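PDB 3TZL: tryptophan--tRNA ligase from Campylobacter jejuni subsp. jejuni, which probably joins tryptophan to tRNA(Trp) at the expense of ATP, as a homodimeric class I aminoacyl-tRNA synthetase. Local coordinates for residues Ser13-Ile18 with Thr200-Ser205; Asp226-Glu231 with Glu260-Phe265; Ile135-Thr140 with Glu311-Ile316. One frame throughout, in Å; residues are numbered along the deposited sequence.

Interaction 1 of 3, residues Ser13-Ile18 with Thr200-Ser205; sequences SGDLHI and TIDIFS. With ADP (adenosine-5'-diphosphate), chain I; PO4 (phosphate ion), chain K.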
loop_
_atom_site.group_PDB
_atom_site.type_symbol
_atom_site.label_atom_id
_atom_site.label_comp_id
_atom_site.label_asym_id
_atom_site.label_seq_id
_atom_site.Cartn_x
_atom_site.Cartn_y
_atom_site.Cartn_z
ATOM N N SER B 13 -7.646 14.350 16.617
ATOM C CA SER B 13 -6.352 14.758 17.155
ATOM C C SER B 13 -6.551 15.524 18.456
ATOM O O SER B 13 -7.550 16.230 18.625
ATOM C CB SER B 13 -5.563 15.597 16.146
ATOM O OG SER B 13 -6.249 16.793 15.822
ATOM N N GLY B 14 -5.601 15.372 19.376
ATOM C CA GLY B 14 -5.694 15.997 20.681
ATOM C C GLY B 14 -6.917 15.546 21.463
ATOM O O GLY B 14 -7.421 14.434 21.285
ATOM N N ASP B 15 -7.410 16.419 22.332
ATOM C CA ASP B 15 -8.577 16.092 23.138
ATOM C C ASP B 15 -9.856 16.541 22.450
ATOM O O ASP B 15 -9.908 17.623 21.861
ATOM C CB ASP B 15 -8.443 16.734 24.511
ATOM C CG ASP B 15 -7.164 16.323 25.203
ATOM O OD1 ASP B 15 -6.852 15.110 25.174
ATOM O OD2 ASP B 15 -6.461 17.208 25.744
ATOM N N LEU B 16 -10.877 15.691 22.502
ATOM C CA LEU B 16 -12.200 16.048 21.992
ATOM C C LEU B 16 -12.886 17.109 22.869
ATOM O O LEU B 16 -12.919 16.979 24.088
ATOM C CB LEU B 16 -13.079 14.813 21.922
ATOM C CG LEU B 16 -12.764 13.826 20.807
ATOM C CD1 LEU B 16 -13.635 12.618 20.980
ATOM C CD2 LEU B 16 -12.984 14.472 19.437
ATOM N N HIS B 17 -13.420 18.153 22.241
ATOM C CA HIS B 17 -14.105 19.211 22.981
ATOM C C HIS B 17 -15.579 19.332 22.595
ATOM O O HIS B 17 -16.028 18.723 21.630
ATOM C CB HIS B 17 -13.369 20.556 22.849
ATOM C CG HIS B 17 -13.120 20.988 21.436
ATOM N ND1 HIS B 17 -14.119 21.465 20.617
ATOM C CD2 HIS B 17 -11.976 21.040 20.712
ATOM C CE1 HIS B 17 -13.606 21.780 19.439
ATOM N NE2 HIS B 17 -12.308 21.529 19.471
ATOM N N ILE B 18 -16.345 20.115 23.347
ATOM C CA ILE B 18 -17.786 20.183 23.088
ATOM C C ILE B 18 -18.123 20.762 21.712
ATOM O O ILE B 18 -19.254 20.650 21.250
ATOM C CB ILE B 18 -18.540 20.918 24.201
ATOM C CG1 ILE B 18 -18.039 22.354 24.344
ATOM C CG2 ILE B 18 -18.391 20.161 25.527
ATOM C CD1 ILE B 18 -18.926 23.212 25.298
ATOM N N THR B 200 -10.847 25.764 24.488
ATOM C CA THR B 200 -11.782 24.645 24.435
ATOM C C THR B 200 -12.399 24.282 25.785
ATOM O O THR B 200 -11.911 24.660 26.832
ATOM C CB THR B 200 -11.127 23.376 23.812
ATOM O OG1 THR B 200 -10.115 22.864 24.687
ATOM C CG2 THR B 200 -10.491 23.705 22.476
ATOM N N ILE B 201 -13.500 23.548 25.730
ATOM C CA ILE B 201 -14.026 22.846 26.889
ATOM C C ILE B 201 -14.075 21.371 26.511
ATOM O O ILE B 201 -14.818 20.976 25.607
ATOM C CB ILE B 201 -15.406 23.354 27.281
ATOM C CG1 ILE B 201 -15.292 24.748 27.890
ATOM C CG2 ILE B 201 -16.063 22.417 28.289
ATOM C CD1 ILE B 201 -16.623 25.423 28.082
ATOM N N ASP B 202 -13.248 20.576 27.185
ATOM C CA ASP B 202 -13.050 19.173 26.831
ATOM C C ASP B 202 -14.097 18.255 27.464
ATOM O O ASP B 202 -14.670 18.561 28.517
ATOM C CB ASP B 202 -11.629 18.718 27.198
ATOM C CG ASP B 202 -10.552 19.564 26.525
ATOM O OD1 ASP B 202 -10.788 20.072 25.413
ATOM O OD2 ASP B 202 -9.466 19.732 27.116
ATOM N N ILE B 203 -14.336 17.131 26.799
ATOM C CA ILE B 203 -15.385 16.197 27.176
ATOM C C ILE B 203 -14.889 15.173 28.175
ATOM O O ILE B 203 -15.599 14.813 29.108
ATOM C CB ILE B 203 -15.879 15.433 25.945
ATOM C CG1 ILE B 203 -16.552 16.400 24.972
ATOM C CG2 ILE B 203 -16.824 14.318 26.348
ATOM C CD1 ILE B 203 -17.011 15.744 23.692
ATOM N N PHE B 204 -13.667 14.699 27.965
ATOM C CA PHE B 204 -13.134 13.597 28.740
ATOM C C PHE B 204 -11.974 14.022 29.637
ATOM O O PHE B 204 -10.971 13.332 29.733
ATOM C CB PHE B 204 -12.721 12.451 27.808
ATOM C CG PHE B 204 -13.867 11.890 27.015
ATOM C CD1 PHE B 204 -14.864 11.158 27.640
ATOM C CD2 PHE B 204 -13.960 12.109 25.652
ATOM C CE1 PHE B 204 -15.926 10.648 26.917
ATOM C CE2 PHE B 204 -15.030 11.614 24.929
ATOM C CZ PHE B 204 -16.011 10.878 25.568
ATOM N N SER B 205 -12.131 15.154 30.302
ATOM C CA SER B 205 -11.106 15.658 31.195
ATOM C C SER B 205 -11.493 15.330 32.622
ATOM O O SER B 205 -12.572 14.801 32.874
ATOM C CB SER B 205 -10.970 17.167 31.017
ATOM O OG SER B 205 -12.232 17.806 31.141
HETATM P PB ADP I . -9.969 22.204 15.962
HETATM O O1B ADP I . -10.194 22.395 17.437
HETATM O O2B ADP I . -8.799 21.310 15.636
HETATM O O3B ADP I . -10.013 23.464 15.120
HETATM P PA ADP I . -11.188 20.007 14.665
HETATM O O1A ADP I . -10.984 18.864 15.628
HETATM O O2A ADP I . -10.214 20.182 13.518
HETATM O O3A ADP I . -11.272 21.364 15.548
HETATM O "O5'" ADP I . -12.679 19.893 14.055
HETATM C "C5'" ADP I . -13.228 18.628 13.683
HETATM C "C4'" ADP I . -14.718 18.779 13.389
HETATM O "O4'" ADP I . -15.420 19.265 14.537
HETATM C "C3'" ADP I . -14.960 19.764 12.260
HETATM O "O3'" ADP I . -15.370 19.042 11.096
HETATM C "C2'" ADP I . -16.067 20.685 12.735
HETATM O "O2'" ADP I . -17.280 20.417 12.024
HETATM C "C1'" ADP I . -16.293 20.347 14.196
HETATM N N9 ADP I . -15.996 21.528 15.053
HETATM C C8 ADP I . -14.808 21.818 15.628
HETATM N N7 ADP I . -14.869 22.964 16.358
HETATM C C5 ADP I . -16.129 23.422 16.255
HETATM C C6 ADP I . -16.876 24.588 16.781
HETATM N N6 ADP I . -16.261 25.500 17.575
HETATM N N1 ADP I . -18.181 24.701 16.437
HETATM C C2 ADP I . -18.792 23.797 15.642
HETATM N N3 ADP I . -18.176 22.714 15.129
HETATM C C4 ADP I . -16.868 22.479 15.396
HETATM P P PO4 K . -2.127 13.975 19.122
HETATM O O1 PO4 K . -0.792 13.269 19.139
HETATM O O2 PO4 K . -2.909 13.530 20.340
HETATM O O3 PO4 K . -1.900 15.470 19.174
HETATM O O4 PO4 K . -2.866 13.630 17.848
HETATM O O HOH W 1 -11.863 15.174 25.880
#
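Two backbone hydrogen bonds hold Leu16-Ile18 against Ile201-Ile203: Ile18 N donates to Ile201 O at 2.9 Å and Ile203 N to Leu16 O at 3.1 Å. Together they frame a single beta bridge between His17 and Asp202. Leu16 O also accepts a hydrogen bond from a water that in turn takes one from Phe204 N, which extends the link past the bridge.

Residues 13-18 correspond to most of the predicted 'HIGH' region of class I synthetases, and 200-205 follow the predicted 'KMSKS' region in the same loop, so the bridge joins the loops of both signatures. His17 is the N-cap of helix 18-30. Its chi1 of 54° sets the ring between its own backbone N and carbonyl carbon, where ND1 is weakly hydrogen-bonded to Gly19 N while NE2 faces the nucleotide. His17 NE2 donates to ADP O1B at 3.1 Å, in the ring plane and nearly straight at 165°. Thr200 CG2 lies 3.5 Å from His17 CD2.

Ile18 CD1 meets Ile201 CB at 4.0 Å, while Leu16 CD1 touches the Phe204 ring at its edge. Among the charged groups, Asp15 OD2 stands 4.2 Å from Asp202 OD2, a proximity probably eased by the hydrogen bonds Asp202 receives from Thr200 OG1 and Gln213.

Interaction 2 of 3, residues Asp226-Glu231 with Glu260-Phe265; sequences DPKDHE and EGYGHF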
loop_
_atom_site.group_PDB
_atom_site.type_symbol
_atom_site.label_atom_id
_atom_site.label_comp_id
_atom_site.label_asym_id
_atom_site.label_seq_id
_atom_site.Cartn_x
_atom_site.Cartn_y
_atom_site.Cartn_z
ATOM N N ASP B 226 -26.277 42.840 40.098
ATOM C CA ASP B 226 -27.011 43.419 38.969
ATOM C C ASP B 226 -27.423 42.389 37.915
ATOM O O ASP B 226 -26.749 41.367 37.740
ATOM C CB ASP B 226 -26.202 44.530 38.298
ATOM C CG ASP B 226 -25.949 45.716 39.213
ATOM O OD1 ASP B 226 -26.736 45.966 40.164
ATOM O OD2 ASP B 226 -24.941 46.407 38.961
ATOM N N PRO B 227 -28.533 42.662 37.206
ATOM C CA PRO B 227 -28.964 41.832 36.079
ATOM C C PRO B 227 -27.850 41.646 35.060
ATOM O O PRO B 227 -27.099 42.583 34.784
ATOM C CB PRO B 227 -30.104 42.653 35.467
ATOM C CG PRO B 227 -30.674 43.381 36.621
ATOM C CD PRO B 227 -29.491 43.751 37.472
ATOM N N LYS B 228 -27.747 40.433 34.523
ATOM C CA LYS B 228 -26.741 40.110 33.530
ATOM C C LYS B 228 -27.380 40.019 32.148
ATOM O O LYS B 228 -28.542 39.640 32.004
ATOM C CB LYS B 228 -26.052 38.788 33.881
ATOM C CG LYS B 228 -25.590 38.679 35.332
ATOM C CD LYS B 228 -24.519 39.694 35.665
ATOM C CE LYS B 228 -23.916 39.441 37.037
ATOM N NZ LYS B 228 -24.884 39.681 38.140
ATOM N N ASP B 229 -26.611 40.378 31.129
ATOM C CA ASP B 229 -27.083 40.316 29.757
ATOM C C ASP B 229 -26.742 38.959 29.147
ATOM O O ASP B 229 -25.590 38.698 28.786
ATOM C CB ASP B 229 -26.459 41.439 28.930
ATOM C CG ASP B 229 -26.875 41.385 27.479
ATOM O OD1 ASP B 229 -28.003 40.915 27.209
ATOM O OD2 ASP B 229 -26.080 41.807 26.612
ATOM N N HIS B 230 -27.755 38.104 29.032
ATOM C CA HIS B 230 -27.572 36.733 28.563
ATOM C C HIS B 230 -27.256 36.655 27.069
ATOM O O HIS B 230 -26.790 35.633 26.584
ATOM C CB HIS B 230 -28.806 35.884 28.899
ATOM C CG HIS B 230 -30.070 36.379 28.263
ATOM N ND1 HIS B 230 -30.824 37.400 28.800
ATOM C CD2 HIS B 230 -30.707 35.996 27.131
ATOM C CE1 HIS B 230 -31.873 37.623 28.028
ATOM N NE2 HIS B 230 -31.826 36.784 27.008
ATOM N N GLU B 231 -27.499 37.742 26.352
ATOM C CA GLU B 231 -27.305 37.781 24.911
ATOM C C GLU B 231 -25.831 37.921 24.522
ATOM O O GLU B 231 -25.434 37.530 23.425
ATOM C CB GLU B 231 -28.132 38.923 24.313
ATOM C CG GLU B 231 -29.641 38.735 24.483
ATOM C CD GLU B 231 -30.398 40.051 24.636
ATOM O OE1 GLU B 231 -29.749 41.103 24.818
ATOM O OE2 GLU B 231 -31.649 40.032 24.582
ATOM N N GLU B 260 -27.526 36.950 41.244
ATOM C CA GLU B 260 -26.510 35.910 41.028
ATOM C C GLU B 260 -25.382 36.396 40.117
ATOM O O GLU B 260 -25.631 36.935 39.038
ATOM C CB GLU B 260 -27.131 34.642 40.443
ATOM C CG GLU B 260 -28.135 33.962 41.362
ATOM C CD GLU B 260 -28.637 32.638 40.800
ATOM O OE1 GLU B 260 -29.864 32.500 40.592
ATOM O OE2 GLU B 260 -27.800 31.736 40.575
ATOM N N GLY B 261 -24.142 36.187 40.551
ATOM C CA GLY B 261 -22.986 36.659 39.810
ATOM C C GLY B 261 -22.497 35.643 38.805
ATOM O O GLY B 261 -22.950 34.502 38.804
ATOM N N TYR B 262 -21.564 36.059 37.952
ATOM C CA TYR B 262 -21.022 35.188 36.910
ATOM C C TYR B 262 -20.225 34.014 37.488
ATOM O O TYR B 262 -20.139 32.951 36.873
ATOM C CB TYR B 262 -20.123 35.985 35.961
ATOM C CG TYR B 262 -20.848 36.956 35.055
ATOM C CD1 TYR B 262 -21.674 36.494 34.041
ATOM C CD2 TYR B 262 -20.677 38.340 35.192
ATOM C CE1 TYR B 262 -22.320 37.365 33.194
ATOM C CE2 TYR B 262 -21.321 39.225 34.343
ATOM C CZ TYR B 262 -22.144 38.724 33.342
ATOM O OH TYR B 262 -22.803 39.572 32.484
ATOM N N GLY B 263 -19.624 34.228 38.657
ATOM C CA GLY B 263 -18.908 33.184 39.358
ATOM C C GLY B 263 -19.863 32.052 39.658
ATOM O O GLY B 263 -19.550 30.886 39.423
ATOM N N HIS B 264 -21.052 32.398 40.133
ATOM C CA HIS B 264 -22.040 31.377 40.399
ATOM C C HIS B 264 -22.578 30.711 39.126
ATOM O O HIS B 264 -22.806 29.507 39.109
ATOM C CB HIS B 264 -23.188 31.915 41.239
ATOM C CG HIS B 264 -24.117 30.845 41.699
ATOM N ND1 HIS B 264 -25.250 30.495 40.997
ATOM C CD2 HIS B 264 -24.059 30.012 42.764
ATOM C CE1 HIS B 264 -25.865 29.510 41.627
ATOM N NE2 HIS B 264 -25.164 29.199 42.703
ATOM N N PHE B 265 -22.776 31.478 38.061
ATOM C CA PHE B 265 -23.197 30.874 36.790
ATOM C C PHE B 265 -22.149 29.893 36.241
ATOM O O PHE B 265 -22.495 28.863 35.662
ATOM C CB PHE B 265 -23.546 31.951 35.752
ATOM C CG PHE B 265 -24.800 32.715 36.083
ATOM C CD1 PHE B 265 -25.938 32.043 36.518
ATOM C CD2 PHE B 265 -24.837 34.097 35.988
ATOM C CE1 PHE B 265 -27.103 32.737 36.838
ATOM C CE2 PHE B 265 -25.997 34.803 36.306
ATOM C CZ PHE B 265 -27.130 34.125 36.730
#
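Lys228 lays its aliphatic chain over one face of the Tyr262 ring and carries nearly all of the contact on the side of 226-231. Its CD sits 3.8 Å from the Tyr262 ring centroid, 30° off the ring normal, which meets the geometry of a CH-pi contact. On another flank of the chain, Lys228 CG comes within 4.0 Å of Phe265 CE2, at the edge of that ring. Bent at chi2 and chi4, the chain lifts its ammonium away from the Tyr262 face, too far for more than a weak cation-pi attraction. Lys228 NZ donates instead to Glu260 O at 3.0 Å, from 43° out of the carbonyl plane and therefore not on a lone pair.

The carbonyls of Ala223 and Leu224 also accept from NZ, so this buried charge is gathered in by backbone oxygens. The lysine thus ties the loop before helix 234-239 to the start of helix 262-276, where Gly261 occupies the N-cap position and Gly261 O accepts from Phe265 N at 3.1 Å in the first turn.

Farther out, Tyr255 of helix 245-257 stacks on Phe265 and makes a backbone hydrogen bond with Lys228, while Arg254 forms a salt bridge with Glu260. The loop residues Thr222 and Cys233 pack on Tyr262, well away from the substrate sites.

Interaction 3 of 3, residues Ile135-Thr140 with Glu311-Ile316; sequences ILLFDT and EKMQKI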
loop_
_atom_site.group_PDB
_atom_site.type_symbol
_atom_site.label_atom_id
_atom_site.label_comp_id
_atom_site.label_asym_id
_atom_site.label_seq_id
_atom_site.Cartn_x
_atom_site.Cartn_y
_atom_site.Cartn_z
ATOM N N ILE B 135 -13.028 4.301 0.626
ATOM C CA ILE B 135 -14.340 4.615 0.087
ATOM C C ILE B 135 -14.885 3.527 -0.856
ATOM O O ILE B 135 -16.018 3.062 -0.689
ATOM C CB ILE B 135 -14.287 5.972 -0.615
ATOM C CG1 ILE B 135 -13.875 7.053 0.401
ATOM C CG2 ILE B 135 -15.617 6.291 -1.280
ATOM C CD1 ILE B 135 -13.396 8.332 -0.222
ATOM N N LEU B 136 -14.066 3.104 -1.815
ATOM C CA LEU B 136 -14.516 2.208 -2.890
ATOM C C LEU B 136 -14.716 0.769 -2.446
ATOM O O LEU B 136 -15.576 0.071 -2.977
ATOM C CB LEU B 136 -13.535 2.229 -4.072
ATOM C CG LEU B 136 -13.306 3.583 -4.738
ATOM C CD1 LEU B 136 -12.357 3.500 -5.935
ATOM C CD2 LEU B 136 -14.621 4.196 -5.144
ATOM N N LEU B 137 -13.884 0.314 -1.518
ATOM C CA LEU B 137 -13.975 -1.051 -0.983
ATOM C C LEU B 137 -15.392 -1.385 -0.500
ATOM O O LEU B 137 -15.872 -2.494 -0.712
ATOM C CB LEU B 137 -12.956 -1.258 0.151
ATOM C CG LEU B 137 -12.801 -2.631 0.833
ATOM C CD1 LEU B 137 -12.472 -3.770 -0.153
ATOM C CD2 LEU B 137 -11.738 -2.552 1.907
ATOM N N PHE B 138 -16.081 -0.404 0.080
ATOM C CA PHE B 138 -17.401 -0.625 0.689
ATOM C C PHE B 138 -18.615 -0.150 -0.103
ATOM O O PHE B 138 -19.710 -0.090 0.438
ATOM C CB PHE B 138 -17.410 -0.030 2.096
ATOM C CG PHE B 138 -16.326 -0.588 2.956
ATOM C CD1 PHE B 138 -16.462 -1.841 3.527
ATOM C CD2 PHE B 138 -15.155 0.099 3.139
ATOM C CE1 PHE B 138 -15.457 -2.379 4.289
ATOM C CE2 PHE B 138 -14.132 -0.444 3.893
ATOM C CZ PHE B 138 -14.282 -1.689 4.464
ATOM N N ASP B 139 -18.419 0.145 -1.387
ATOM C CA ASP B 139 -19.476 0.675 -2.238
ATOM C C ASP B 139 -20.182 1.902 -1.647
ATOM O O ASP B 139 -21.396 2.039 -1.766
ATOM C CB ASP B 139 -20.500 -0.404 -2.612
ATOM C CG ASP B 139 -19.984 -1.343 -3.692
ATOM O OD1 ASP B 139 -19.970 -0.947 -4.880
ATOM O OD2 ASP B 139 -19.584 -2.472 -3.351
ATOM N N THR B 140 -19.395 2.781 -1.032
ATOM C CA THR B 140 -19.887 4.029 -0.470
ATOM C C THR B 140 -20.626 4.874 -1.494
ATOM O O THR B 140 -20.121 5.113 -2.586
ATOM C CB THR B 140 -18.714 4.863 0.035
ATOM O OG1 THR B 140 -17.947 4.086 0.954
ATOM C CG2 THR B 140 -19.223 6.133 0.721
ATOM N N GLU B 311 -16.085 -9.762 -0.145
ATOM C CA GLU B 311 -16.924 -9.909 -1.324
ATOM C C GLU B 311 -16.419 -9.015 -2.474
ATOM O O GLU B 311 -16.378 -9.440 -3.626
ATOM C CB GLU B 311 -18.378 -9.604 -0.973
ATOM C CG GLU B 311 -19.008 -10.657 -0.064
ATOM C CD GLU B 311 -20.392 -10.271 0.451
ATOM O OE1 GLU B 311 -20.636 -9.073 0.745
ATOM O OE2 GLU B 311 -21.238 -11.177 0.575
ATOM N N LYS B 312 -16.007 -7.789 -2.159
ATOM C CA LYS B 312 -15.504 -6.891 -3.194
ATOM C C LYS B 312 -14.199 -7.441 -3.744
ATOM O O LYS B 312 -14.010 -7.508 -4.959
ATOM C CB LYS B 312 -15.307 -5.463 -2.668
ATOM C CG LYS B 312 -14.681 -4.502 -3.688
ATOM C CD LYS B 312 -15.634 -4.304 -4.871
ATOM C CE LYS B 312 -16.835 -3.449 -4.462
ATOM N NZ LYS B 312 -17.960 -3.442 -5.458
HETATM N N MSE B 313 -13.308 -7.859 -2.851
HETATM C CA MSE B 313 -12.021 -8.409 -3.289
HETATM C C MSE B 313 -12.133 -9.666 -4.156
HETATM O O MSE B 313 -11.306 -9.869 -5.027
HETATM C CB MSE B 313 -11.061 -8.644 -2.119
HETATM C CG MSE B 313 -10.609 -7.327 -1.407
HETATM SE SE MSE B 313 -10.048 -5.843 -2.602
HETATM C CE MSE B 313 -8.333 -6.518 -3.241
ATOM N N GLN B 314 -13.142 -10.494 -3.927
ATOM C CA GLN B 314 -13.365 -11.682 -4.760
ATOM C C GLN B 314 -13.607 -11.261 -6.212
ATOM O O GLN B 314 -13.125 -11.903 -7.150
ATOM C CB GLN B 314 -14.555 -12.503 -4.241
ATOM C CG GLN B 314 -14.229 -13.373 -3.031
ATOM C CD GLN B 314 -15.467 -13.895 -2.276
ATOM O OE1 GLN B 314 -16.587 -13.930 -2.802
ATOM N NE2 GLN B 314 -15.255 -14.290 -1.021
ATOM N N LYS B 315 -14.356 -10.174 -6.387
ATOM C CA LYS B 315 -14.598 -9.617 -7.711
ATOM C C LYS B 315 -13.329 -9.012 -8.294
ATOM O O LYS B 315 -13.009 -9.227 -9.467
ATOM C CB LYS B 315 -15.698 -8.557 -7.649
ATOM C CG LYS B 315 -17.061 -9.128 -7.307
ATOM C CD LYS B 315 -18.094 -8.011 -7.240
ATOM C CE LYS B 315 -19.487 -8.539 -6.922
ATOM N NZ LYS B 315 -20.468 -7.414 -6.842
ATOM N N ILE B 316 -12.615 -8.243 -7.479
ATOM C CA ILE B 316 -11.375 -7.631 -7.922
ATOM C C ILE B 316 -10.344 -8.680 -8.331
ATOM O O ILE B 316 -9.646 -8.513 -9.330
ATOM C CB ILE B 316 -10.765 -6.761 -6.831
ATOM C CG1 ILE B 316 -11.735 -5.630 -6.457
ATOM C CG2 ILE B 316 -9.391 -6.247 -7.268
ATOM C CD1 ILE B 316 -11.895 -4.617 -7.504
#
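Leu137 and Lys312 bring their backbones to a CA-CA distance of 6.4 Å, the closest such pair between residues 135-140 and 311-316. The contact joins the tryptophan-binding side of the Rossmann-type catalytic domain of class I synthetases to the C-terminal helix 291-320, for Ile135 on helix 122-137 touches the bound tryptophan. A Schellman motif closes helix 122-137: Asp139 N bonds back to Leu136 O, Thr140 N makes a weak bond to Ile135 O, and Asp139 takes the left-handed conformation, with a phi of 52°.

Lys312 leans across this turn with CB 3.6 Å from Leu137 O. Its CG lies anti to the backbone N (chi1 176°), and bends at chi2 and chi3 then fold the chain so that the ammonium arrives at the carboxylate of Asp139. There it makes a salt bridge, Lys312 NZ to Asp139 OD2 at 2.8 Å on the syn side and 18° out of the carboxylate plane, with a weak second bond to OD1. Ile170 O also accepts from the ammonium, and Thr172 OG1 is hydrogen-bonded to Asp139 OD1, so the loop before strand 175-177 holds both partners of the ion pair.

Leu137 also touches Leu91 of helix 87-96 and Ala309 of helix 291-320. Its side chain crosses that of the selenomethionine at position 313 at about a right angle, with Leu137 CD1 4.0 Å from Met313 SE.

Overall arrangement
The three contacts are strung along an elongated, largely helical chain. Interaction 1, at the nucleotide site, has its centre about 26 Å from that of interaction 2 and about 35 Å from that of interaction 3; the last two are about 57 Å apart, centre to centre. Interactions 1 and 2 lie on one side of the chain's centre, interaction 3 on the other, and no two touch. Along the sequence, interaction 1 closes before interaction 2 opens, its segments alternate with those of interaction 3, and interaction 2 falls wholly between residues 140 and 311. After the helices around interaction 2 the chain comes back, and helix 291-320 packs at the tryptophan side.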